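XRE-family like protein (Pseudomonas syringae pv. tomato, PDB 3F6W) probably binds DNA as a helix-turn-helix protein of the XRE family of transcriptional regulators. Local coordinates at residues Leu16-Glu21 and Ser75-Met80; Gln41-Lys46 and Met60-Gly65. One frame throughout, in Å; residues are numbered along the deposited sequence.

Interaction 1. Residues Leu16-Glu21 and Ser75-Met80; sequences LDLLLE and SKLEAM
Leu18 meets Leu77 methyl to methyl, the CD1 atoms of Leu18 and Leu77 lying 3.9 Å apart. The two isobutyl groups cross at a slant, so they touch through single branches instead of lying alongside each other. Leu18 also offers its second branch to the chain end: CD2 of Leu18 is 4.5 Å from CE of Met80, a looser approach by the terminal methyl of a selenomethionine. Beyond CB the Met80 chain is extended, and this reach brings its tip in from residue 80, in the turn that ends the segment.

Leu18 starts out directed at the other segment, whereas the first bond of the Leu77 side chain runs along the interface; with CG anti to the backbone N (chi1 180°), Leu77 then swings its methyl in. The CA atoms of Leu18 and Leu77, the nearest such pair between the segments, are 8.4 Å apart. The helix carrying Leu18 is regular here, with Leu20 N to Leu16 O at 2.9 Å, and Met80 is placed by a turn bond from its N to Leu77 O at 3.1 Å.

Farther out, Leu18 packs on Leu73, and Leu77 on Ala14 and Leu15. The second subunit covers the seam: its Ile7 lies on Leu77 and its Ala3 on Met80, while Asp17 OD2 and Glu21 OE2 accept hydrogen bonds from the N atoms of its Asn2 and Ser1. Ser1 to Ala3 probably come from the expression construct, so that part may not be native. Glu21 OE1 and Lys76 NZ, 6.2 Å apart, form no salt bridge. No hydrogen bond crosses between the segments, so the last helix of this all-helical domain, 70-78, joins the first, 3-26, by apolar packing around one buried leucine, away from the helix-turn-helix pair 30-37 and 41-48.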
ATOM      1  N   LEU A  16     -10.266   3.549   3.971  1.00 13.25           N
ATOM      2  CA  LEU A  16     -11.179   4.672   3.713  1.00 13.22           C
ATOM      3  C   LEU A  16     -12.060   4.420   2.475  1.00 19.07           C
ATOM      4  O   LEU A  16     -13.250   4.756   2.466  1.00 16.12           O
ATOM      5  CB  LEU A  16     -10.425   5.990   3.548  1.00 17.40           C
ATOM      6  CG  LEU A  16      -9.689   6.553   4.775  1.00 14.54           C
ATOM      7  CD1 LEU A  16      -9.106   7.920   4.426  1.00 14.04           C
ATOM      8  CD2 LEU A  16     -10.616   6.628   5.999  1.00 16.49           C
ATOM      9  N   ASP A  17     -11.460   3.860   1.432  1.00 19.32           N
ATOM     10  CA  ASP A  17     -12.180   3.497   0.201  1.00 15.17           C
ATOM     11  C   ASP A  17     -13.336   2.559   0.550  1.00 18.35           C
ATOM     12  O   ASP A  17     -14.486   2.776   0.139  1.00 17.33           O
ATOM     13  CB  ASP A  17     -11.184   2.830  -0.772  1.00 14.60           C
ATOM     14  CG  ASP A  17     -11.714   2.687  -2.204  1.00 30.62           C
ATOM     15  OD1 ASP A  17     -12.765   3.288  -2.541  1.00 23.45           O
ATOM     16  OD2 ASP A  17     -11.043   1.976  -3.008  1.00 20.81           O
ATOM     17  N   LEU A  18     -13.040   1.518   1.323  1.00 14.47           N
ATOM     18  CA  LEU A  18     -14.074   0.573   1.745  1.00 12.54           C
ATOM     19  C   LEU A  18     -15.149   1.222   2.587  1.00 16.11           C
ATOM     20  O   LEU A  18     -16.329   0.873   2.465  1.00 16.90           O
ATOM     21  CB  LEU A  18     -13.470  -0.618   2.498  1.00 12.94           C
ATOM     22  CG  LEU A  18     -12.570  -1.517   1.637  1.00 18.76           C
ATOM     23  CD1 LEU A  18     -11.751  -2.458   2.518  1.00 21.50           C
ATOM     24  CD2 LEU A  18     -13.396  -2.293   0.601  1.00 17.22           C
ATOM     25  N   LEU A  19     -14.758   2.162   3.444  1.00 16.41           N
ATOM     26  CA  LEU A  19     -15.734   2.798   4.326  1.00 13.60           C
ATOM     27  C   LEU A  19     -16.665   3.700   3.540  1.00 16.38           C
ATOM     28  O   LEU A  19     -17.854   3.808   3.858  1.00 17.27           O
ATOM     29  CB  LEU A  19     -15.052   3.637   5.407  1.00 16.40           C
ATOM     30  CG  LEU A  19     -14.458   2.891   6.594  1.00 19.38           C
ATOM     31  CD1 LEU A  19     -13.648   3.847   7.450  1.00 18.78           C
ATOM     32  CD2 LEU A  19     -15.564   2.244   7.415  1.00 18.75           C
ATOM     33  N   LEU A  20     -16.115   4.370   2.535  1.00 19.96           N
ATOM     34  CA  LEU A  20     -16.932   5.231   1.689  1.00 16.37           C
ATOM     35  C   LEU A  20     -17.904   4.363   0.895  1.00 19.34           C
ATOM     36  O   LEU A  20     -19.091   4.668   0.806  1.00 17.85           O
ATOM     37  CB  LEU A  20     -16.059   6.072   0.758  1.00 15.40           C
ATOM     38  CG  LEU A  20     -16.765   6.963  -0.262  1.00 16.13           C
ATOM     39  CD1 LEU A  20     -17.694   7.949   0.449  1.00 20.26           C
ATOM     40  CD2 LEU A  20     -15.730   7.709  -1.093  1.00 18.57           C
ATOM     41  N   GLU A  21     -17.401   3.270   0.324  1.00 19.80           N
ATOM     42  CA  GLU A  21     -18.284   2.320  -0.351  1.00 22.60           C
ATOM     43  C   GLU A  21     -19.432   1.900   0.572  1.00 18.40           C
ATOM     44  O   GLU A  21     -20.598   1.839   0.159  1.00 17.48           O
ATOM     45  CB  GLU A  21     -17.493   1.087  -0.757  1.00 18.98           C
ATOM     46  CG  GLU A  21     -18.270   0.055  -1.549  1.00 17.37           C
ATOM     47  CD  GLU A  21     -17.318  -0.958  -2.165  1.00 28.88           C
ATOM     48  OE1 GLU A  21     -16.827  -1.824  -1.419  1.00 23.97           O
ATOM     49  OE2 GLU A  21     -17.041  -0.868  -3.376  1.00 23.48           O
ATOM     50  N   SER A  75     -11.305  -7.781   8.511  1.00 20.97           N
ATOM     51  CA  SER A  75     -10.913  -9.094   8.004  1.00 15.89           C
ATOM     52  C   SER A  75     -10.752  -9.077   6.494  1.00 23.90           C
ATOM     53  O   SER A  75      -9.806  -9.647   5.942  1.00 26.55           O
ATOM     54  CB  SER A  75     -11.948 -10.134   8.411  1.00 25.70           C
ATOM     55  OG  SER A  75     -11.896 -10.338   9.807  1.00 36.81           O
ATOM     56  N   LYS A  76     -11.687  -8.408   5.837  1.00 22.91           N
ATOM     57  CA  LYS A  76     -11.674  -8.265   4.395  1.00 22.04           C
ATOM     58  C   LYS A  76     -10.466  -7.465   3.941  1.00 44.62           C
ATOM     59  O   LYS A  76      -9.801  -7.821   2.974  1.00 24.92           O
ATOM     60  CB  LYS A  76     -12.954  -7.579   3.946  1.00 26.20           C
ATOM     61  CG  LYS A  76     -12.952  -7.112   2.514  1.00 51.74           C
ATOM     62  CD  LYS A  76     -14.273  -6.448   2.204  1.00 78.17           C
ATOM     63  CE  LYS A  76     -15.411  -7.240   2.822  1.00 57.05           C
ATOM     64  NZ  LYS A  76     -16.744  -6.662   2.524  1.00 64.50           N
ATOM     65  N   LEU A  77     -10.185  -6.374   4.641  1.00 22.41           N
ATOM     66  CA  LEU A  77      -9.024  -5.566   4.310  1.00 24.49           C
ATOM     67  C   LEU A  77      -7.753  -6.394   4.421  1.00 39.69           C
ATOM     68  O   LEU A  77      -6.902  -6.366   3.540  1.00 33.51           O
ATOM     69  CB  LEU A  77      -8.951  -4.343   5.221  1.00 19.01           C
ATOM     70  CG  LEU A  77      -7.761  -3.429   4.967  1.00 20.41           C
ATOM     71  CD1 LEU A  77      -8.010  -2.574   3.735  1.00 27.25           C
ATOM     72  CD2 LEU A  77      -7.489  -2.560   6.174  1.00 24.59           C
ATOM     73  N   GLU A  78      -7.636  -7.152   5.502  1.00 21.67           N
ATOM     74  CA  GLU A  78      -6.436  -7.931   5.740  1.00 22.51           C
ATOM     75  C   GLU A  78      -6.275  -9.041   4.716  1.00 31.21           C
ATOM     76  O   GLU A  78      -5.158  -9.400   4.355  1.00 28.77           O
ATOM     77  CB  GLU A  78      -6.419  -8.477   7.161  1.00 32.74           C
ATOM     78  CG  GLU A  78      -6.207  -7.380   8.192  1.00 36.38           C
ATOM     79  CD  GLU A  78      -5.673  -7.903   9.499  1.00 52.40           C
ATOM     80  OE1 GLU A  78      -6.130  -8.980   9.939  1.00 46.08           O
ATOM     81  OE2 GLU A  78      -4.800  -7.231  10.086  1.00 51.07           O
ATOM     82  N   ALA A  79      -7.397  -9.550   4.225  1.00 29.69           N
ATOM     83  CA  ALA A  79      -7.380 -10.624   3.239  1.00 25.54           C
ATOM     84  C   ALA A  79      -6.701 -10.172   1.949  1.00 91.32           C
ATOM     85  O   ALA A  79      -6.333 -10.991   1.103  1.00 38.89           O
ATOM     86  CB  ALA A  79      -8.786 -11.089   2.958  1.00 22.40           C
HETATM   87  N   MSE A  80      -6.524  -8.863   1.810  1.00 29.85           N
HETATM   88  CA  MSE A  80      -5.975  -8.301   0.578  1.00 26.70           C
HETATM   89  C   MSE A  80      -4.454  -8.377   0.492  1.00 31.34           C
HETATM   90  O   MSE A  80      -3.875  -8.191  -0.581  1.00 49.70           O
HETATM   91  CB  MSE A  80      -6.474  -6.872   0.391  1.00 31.95           C
HETATM   92  CG  MSE A  80      -7.937  -6.823   0.054  1.00 33.17           C
HETATM   93 SE   MSE A  80      -8.627  -5.021   0.062  0.75 32.75          SE
HETATM   94  CE  MSE A  80     -10.411  -5.420  -0.608  0.75 31.89           C
TER

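Interaction 2. Residues Gln41-Lys46 and Met60-Gly65; sequences QSFVSK and MDFCRG
The second helix of the helix-turn-helix, 41-48, rests on helix 56-66 through Phe43 and Val44, which both meet the ring of Phe62. CE2 of Phe43 approaches the edge of the Phe62 ring close to its plane, 4.4 Å from CD1 of Phe62. CG1 of Val44 comes in obliquely at 4.2 Å from CE1 of Phe62. The Phe62 side chain starts out toward helix 41-48, and a chi1 of -164° turns the ring away from the backbone nitrogen and in between the helices. All three residues are buried.

In XRE-type domains a helix in the place of 41-48 is the recognition helix, and its outer side probably faces DNA here: Gln41, Ser42 and Lys46 are exposed, and none of them touches segment 60-65. Gln41 NE2 is hydrogen-bonded to Gln30 OE1 on helix 30-37, a glutamine pair like that of lambda repressor. Helix 30-37 closes the same core, with Leu33 against Phe62 and Leu37 against Phe43. Phe43 also forms a cation-pi contact with Arg39, in the turn between the two motif helices, and touches Arg52 in the following loop.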
ATOM      1  N   GLN A  41     -20.535  17.209  11.509  1.00 20.93           N
ATOM      2  CA  GLN A  41     -20.341  16.606  10.192  1.00 20.78           C
ATOM      3  C   GLN A  41     -18.875  16.652   9.796  1.00 34.35           C
ATOM      4  O   GLN A  41     -18.395  15.787   9.066  1.00 24.61           O
ATOM      5  CB  GLN A  41     -21.162  17.318   9.122  1.00 21.10           C
ATOM      6  CG  GLN A  41     -20.858  16.796   7.714  1.00 39.96           C
ATOM      7  CD  GLN A  41     -21.687  17.455   6.637  1.00 90.75           C
ATOM      8  OE1 GLN A  41     -22.667  18.132   6.928  1.00 35.70           O
ATOM      9  NE2 GLN A  41     -21.300  17.257   5.380  1.00 40.61           N
ATOM     10  N   SER A  42     -18.171  17.676  10.265  1.00 26.24           N
ATOM     11  CA  SER A  42     -16.754  17.816   9.928  1.00 18.99           C
ATOM     12  C   SER A  42     -15.970  16.571  10.332  1.00 22.92           C
ATOM     13  O   SER A  42     -14.994  16.213   9.668  1.00 24.08           O
ATOM     14  CB  SER A  42     -16.146  19.072  10.565  1.00 23.24           C
ATOM     15  OG  SER A  42     -16.338  19.086  11.973  1.00 30.87           O
ATOM     16  N   PHE A  43     -16.406  15.896  11.391  1.00 20.25           N
ATOM     17  CA  PHE A  43     -15.745  14.653  11.808  1.00 25.76           C
ATOM     18  C   PHE A  43     -15.770  13.616  10.686  1.00 21.37           C
ATOM     19  O   PHE A  43     -14.760  12.979  10.358  1.00 19.72           O
ATOM     20  CB  PHE A  43     -16.432  14.070  13.043  1.00 19.81           C
ATOM     21  CG  PHE A  43     -15.866  12.748  13.483  1.00 27.71           C
ATOM     22  CD1 PHE A  43     -14.710  12.699  14.246  1.00 26.77           C
ATOM     23  CD2 PHE A  43     -16.488  11.555  13.135  1.00 17.45           C
ATOM     24  CE1 PHE A  43     -14.189  11.488  14.657  1.00 31.34           C
ATOM     25  CE2 PHE A  43     -15.971  10.343  13.542  1.00 22.50           C
ATOM     26  CZ  PHE A  43     -14.816  10.315  14.311  1.00 17.68           C
ATOM     27  N   VAL A  44     -16.947  13.437  10.107  1.00 20.60           N
ATOM     28  CA  VAL A  44     -17.127  12.456   9.055  1.00 14.28           C
ATOM     29  C   VAL A  44     -16.421  12.906   7.790  1.00 15.67           C
ATOM     30  O   VAL A  44     -15.695  12.128   7.170  1.00 21.38           O
ATOM     31  CB  VAL A  44     -18.619  12.210   8.775  1.00 18.84           C
ATOM     32  CG1 VAL A  44     -18.780  11.280   7.582  1.00 19.26           C
ATOM     33  CG2 VAL A  44     -19.267  11.608  10.003  1.00 17.46           C
ATOM     34  N   SER A  45     -16.605  14.172   7.413  1.00 19.49           N
ATOM     35  CA  SER A  45     -15.990  14.643   6.181  1.00 14.99           C
ATOM     36  C   SER A  45     -14.454  14.614   6.240  1.00 24.62           C
ATOM     37  O   SER A  45     -13.803  14.239   5.276  1.00 19.03           O
ATOM     38  CB  SER A  45     -16.507  16.033   5.784  1.00 25.37           C
ATOM     39  OG  SER A  45     -16.252  16.982   6.800  1.00 34.97           O
ATOM     40  N   LYS A  46     -13.877  14.993   7.373  1.00 15.63           N
ATOM     41  CA  LYS A  46     -12.416  14.978   7.502  1.00 16.36           C
ATOM     42  C   LYS A  46     -11.883  13.549   7.572  1.00 13.60           C
ATOM     43  O   LYS A  46     -10.773  13.254   7.116  1.00 19.16           O
ATOM     44  CB  LYS A  46     -11.972  15.762   8.742  1.00 22.95           C
ATOM     45  CG  LYS A  46     -12.072  17.275   8.567  1.00 21.19           C
ATOM     46  CD  LYS A  46     -11.352  18.015   9.668  1.00 41.88           C
ATOM     47  CE  LYS A  46     -11.284  19.499   9.361  1.00 59.98           C
ATOM     48  NZ  LYS A  46     -10.582  20.238  10.433  1.00 44.41           N
HETATM   49  N   MSE A  60     -14.687   1.538  14.970  1.00 11.82           N
HETATM   50  CA  MSE A  60     -15.783   0.665  15.355  1.00 23.85           C
HETATM   51  C   MSE A  60     -17.104   1.436  15.323  1.00 19.63           C
HETATM   52  O   MSE A  60     -18.091   0.947  14.778  1.00 17.59           O
HETATM   53  CB  MSE A  60     -15.536   0.016  16.725  1.00 17.49           C
HETATM   54  CG  MSE A  60     -14.405  -1.012  16.717  1.00 19.78           C
HETATM   55 SE   MSE A  60     -14.405  -2.114  18.338  0.60 27.12          SE
HETATM   56  CE  MSE A  60     -13.936  -0.720  19.631  0.60 19.73           C
ATOM     57  N   ASP A  61     -17.124   2.648  15.883  1.00 16.17           N
ATOM     58  CA  ASP A  61     -18.382   3.402  16.001  1.00 15.85           C
ATOM     59  C   ASP A  61     -18.882   3.857  14.627  1.00 21.50           C
ATOM     60  O   ASP A  61     -20.090   3.883  14.356  1.00 18.21           O
ATOM     61  CB  ASP A  61     -18.204   4.636  16.906  1.00 16.71           C
ATOM     62  CG  ASP A  61     -17.902   4.275  18.370  1.00 21.37           C
ATOM     63  OD1 ASP A  61     -17.999   3.085  18.753  1.00 17.12           O
ATOM     64  OD2 ASP A  61     -17.551   5.198  19.140  1.00 18.02           O
ATOM     65  N   PHE A  62     -17.935   4.233  13.775  1.00 14.33           N
ATOM     66  CA  PHE A  62     -18.216   4.690  12.413  1.00 15.32           C
ATOM     67  C   PHE A  62     -18.929   3.556  11.674  1.00 21.33           C
ATOM     68  O   PHE A  62     -19.986   3.752  11.062  1.00 20.70           O
ATOM     69  CB  PHE A  62     -16.875   5.028  11.743  1.00 15.82           C
ATOM     70  CG  PHE A  62     -16.980   5.867  10.489  1.00 19.00           C
ATOM     71  CD1 PHE A  62     -16.712   7.228  10.523  1.00 24.94           C
ATOM     72  CD2 PHE A  62     -17.271   5.275   9.265  1.00 30.76           C
ATOM     73  CE1 PHE A  62     -16.769   7.994   9.360  1.00 18.59           C
ATOM     74  CE2 PHE A  62     -17.328   6.030   8.102  1.00 21.28           C
ATOM     75  CZ  PHE A  62     -17.079   7.392   8.150  1.00 20.63           C
ATOM     76  N   CYS A  63     -18.356   2.361  11.762  1.00 15.92           N
ATOM     77  CA  CYS A  63     -18.949   1.168  11.161  1.00 16.91           C
ATOM     78  C   CYS A  63     -20.367   0.896  11.669  1.00 20.68           C
ATOM     79  O   CYS A  63     -21.301   0.693  10.874  1.00 19.14           O
ATOM     80  CB  CYS A  63     -18.062  -0.054  11.429  1.00 18.04           C
ATOM     81  SG  CYS A  63     -16.544  -0.099  10.417  1.00 19.07           S
ATOM     82  N   ARG A  64     -20.532   0.888  12.991  1.00 19.04           N
ATOM     83  CA  ARG A  64     -21.851   0.647  13.568  1.00 21.45           C
ATOM     84  C   ARG A  64     -22.833   1.707  13.079  1.00 25.67           C
ATOM     85  O   ARG A  64     -23.997   1.410  12.816  1.00 24.53           O
ATOM     86  CB  ARG A  64     -21.800   0.602  15.103  1.00 21.73           C
ATOM     87  CG  ARG A  64     -21.619  -0.794  15.693  1.00 26.81           C
ATOM     88  CD  ARG A  64     -20.224  -1.314  15.474  1.00 24.50           C
ATOM     89  NE  ARG A  64     -20.018  -2.666  15.991  1.00 26.88           N
ATOM     90  CZ  ARG A  64     -19.327  -2.956  17.091  1.00 26.56           C
ATOM     91  NH1 ARG A  64     -18.784  -1.989  17.817  1.00 22.27           N
ATOM     92  NH2 ARG A  64     -19.183  -4.216  17.476  1.00 29.29           N
ATOM     93  N   GLY A  65     -22.357   2.938  12.939  1.00 15.23           N
ATOM     94  CA  GLY A  65     -23.217   4.032  12.508  1.00 18.84           C
ATOM     95  C   GLY A  65     -23.746   3.837  11.090  1.00 24.34           C
ATOM     96  O   GLY A  65     -24.840   4.290  10.744  1.00 22.33           O
TER

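How the interactions relate
From the N terminus, helix 3-26 first supplies segment 16-21, whose partner arrives only near the C terminus: interaction 1 closes a loop with 53 residues between its segments. Inside it, after helix 30-37, segment 41-46 opens a much shorter loop that interaction 2 closes at 60-65, so the second contact is nested in the first and they do not cross. Helix 70-78 then follows directly and returns the chain to helix 3-26. The centres are 15 Å apart, on opposite sides of the chain's centre, yet Leu19 bridges them, its CD2 lying 3.9 Å from Cys63 SG. Helix 56-66 thus links the helix-turn-helix to the packed terminal helices.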